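Local coordinates for peptidoglycan synthetase penicillin-binding protein 3 (Bifidobacterium adolescentis, PDB 4YE5) that probably binds penicillin and, as a member of the transpeptidase family, is thought to cross-link peptidoglycan during cell-wall synthesis, at residues 297-302 with 451-456. Residues are numbered along the deposited sequence; the frame is centred on the assembly and turned at random.
Sequences MLQLGL and RVIDES
Gln299 reaches from the last turn of helix 290-299 to Asp454, at the N-cap position of helix 455-470, so that its side-chain amide bridges two helix ends of the transpeptidase domain. Its carboxamide grips Asp454 twice. Gln299 OE1 accepts from Asp454 N at 2.8 Å in a nearly straight bond, the donor tilted from the carbonyl plane. Gln299 NE2 donates to Asp454 OD1 at 3.1 Å, and the carboxylate, turned to the glutamine, makes no capping bond. Amide and carboxylate stand almost perpendicular, 84° apart; OD1 lies close to the amide plane, yet is itself approached from above the carboxylate plane. With both ends of the amide bonded, its rotation is fixed. The Gln299 chain starts with CG anti to the backbone N (chi1 -178°) and then bends at chi2, which brings Gln299 OE1 beside Ile453, 3.5 Å from its CA. Behind it, the last turn is closed by a Schellman motif in which Gly301 takes positive phi, and Phe362 of helix 356-365 packs against Gln299. Across the joint, the peptide that links Ile453 to Asp454 is held at both its polar atoms: its N-H by Gln299, and Ile453 O by Arg451 NH1 at 3.0 Å, in the guanidinium plane.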
# COMPACT_ATOMS: atom_id res chain seq x y z
N MSE A 297 26.31 17.94 -6.67
CA MSE A 297 27.50 18.80 -6.66
C MSE A 297 28.77 18.02 -6.38
O MSE A 297 29.81 18.25 -7.00
CB MSE A 297 27.37 19.91 -5.62
CG MSE A 297 26.26 20.88 -5.91
SE MSE A 297 26.09 22.11 -4.45
CE MSE A 297 24.40 22.92 -4.99
N LEU A 298 28.68 17.11 -5.41
CA LEU A 298 29.83 16.28 -5.06
C LEU A 298 30.15 15.33 -6.21
O LEU A 298 31.29 15.23 -6.62
CB LEU A 298 29.56 15.48 -3.80
CG LEU A 298 29.32 16.33 -2.55
CD1 LEU A 298 28.97 15.40 -1.40
CD2 LEU A 298 30.55 17.16 -2.20
N GLN A 299 29.13 14.64 -6.71
CA GLN A 299 29.30 13.68 -7.79
C GLN A 299 29.99 14.29 -9.01
O GLN A 299 30.86 13.65 -9.62
CB GLN A 299 27.97 13.06 -8.19
CG GLN A 299 28.08 12.01 -9.28
CD GLN A 299 28.82 10.76 -8.81
OE1 GLN A 299 28.76 10.40 -7.63
NE2 GLN A 299 29.56 10.13 -9.73
N LEU A 300 29.60 15.51 -9.35
CA LEU A 300 30.10 16.20 -10.54
C LEU A 300 31.45 16.83 -10.27
O LEU A 300 32.08 17.36 -11.19
CB LEU A 300 29.11 17.29 -10.98
CG LEU A 300 27.76 16.79 -11.51
CD1 LEU A 300 26.76 17.94 -11.62
CD2 LEU A 300 27.97 16.09 -12.86
N GLY A 301 31.88 16.80 -9.01
CA GLY A 301 33.16 17.37 -8.63
C GLY A 301 33.11 18.89 -8.63
O GLY A 301 34.12 19.57 -8.79
N LEU A 302 31.91 19.44 -8.47
CA LEU A 302 31.75 20.89 -8.44
C LEU A 302 32.30 21.43 -7.14
O LEU A 302 32.90 22.49 -7.11
CB LEU A 302 30.28 21.28 -8.61
CG LEU A 302 29.74 20.98 -10.00
CD1 LEU A 302 28.30 21.42 -10.10
CD2 LEU A 302 30.61 21.67 -11.07
N ARG A 451 22.68 2.76 -9.85
CA ARG A 451 23.56 3.62 -9.07
C ARG A 451 23.23 5.08 -9.35
O ARG A 451 23.28 5.52 -10.51
CB ARG A 451 25.04 3.36 -9.39
CG ARG A 451 25.99 4.36 -8.67
CD ARG A 451 27.42 3.80 -8.49
NE ARG A 451 27.41 2.52 -7.79
CZ ARG A 451 27.25 2.37 -6.48
NH1 ARG A 451 27.08 3.43 -5.69
NH2 ARG A 451 27.26 1.15 -5.95
N VAL A 452 22.92 5.83 -8.30
CA VAL A 452 22.61 7.25 -8.44
C VAL A 452 23.87 8.11 -8.28
O VAL A 452 24.09 9.06 -9.04
CB VAL A 452 21.52 7.70 -7.43
CG1 VAL A 452 21.25 9.19 -7.56
CG2 VAL A 452 20.22 6.90 -7.63
N ILE A 453 24.70 7.76 -7.30
CA ILE A 453 25.95 8.46 -6.99
C ILE A 453 26.99 7.44 -6.55
O ILE A 453 26.64 6.31 -6.16
CB ILE A 453 25.78 9.48 -5.83
CG1 ILE A 453 25.00 8.83 -4.68
CG2 ILE A 453 25.05 10.75 -6.30
CD1 ILE A 453 24.80 9.74 -3.46
N ASP A 454 28.26 7.84 -6.58
CA ASP A 454 29.32 6.98 -6.08
C ASP A 454 29.09 6.66 -4.60
O ASP A 454 28.55 7.49 -3.87
CB ASP A 454 30.70 7.65 -6.23
CG ASP A 454 31.12 7.81 -7.68
OD1 ASP A 454 30.41 7.37 -8.61
OD2 ASP A 454 32.21 8.38 -7.88
N GLU A 455 29.52 5.47 -4.18
CA GLU A 455 29.46 5.08 -2.77
C GLU A 455 30.21 6.07 -1.86
O GLU A 455 29.79 6.38 -0.75
CB GLU A 455 30.00 3.66 -2.59
CG GLU A 455 30.00 3.17 -1.15
CD GLU A 455 30.38 1.69 -1.02
OE1 GLU A 455 30.18 0.91 -1.98
OE2 GLU A 455 30.90 1.32 0.05
N SER A 456 31.33 6.59 -2.35
CA SER A 456 32.09 7.53 -1.54
C SER A 456 31.29 8.84 -1.37
O SER A 456 31.32 9.47 -0.31
CB SER A 456 33.46 7.76 -2.18
OG SER A 456 33.32 8.26 -3.50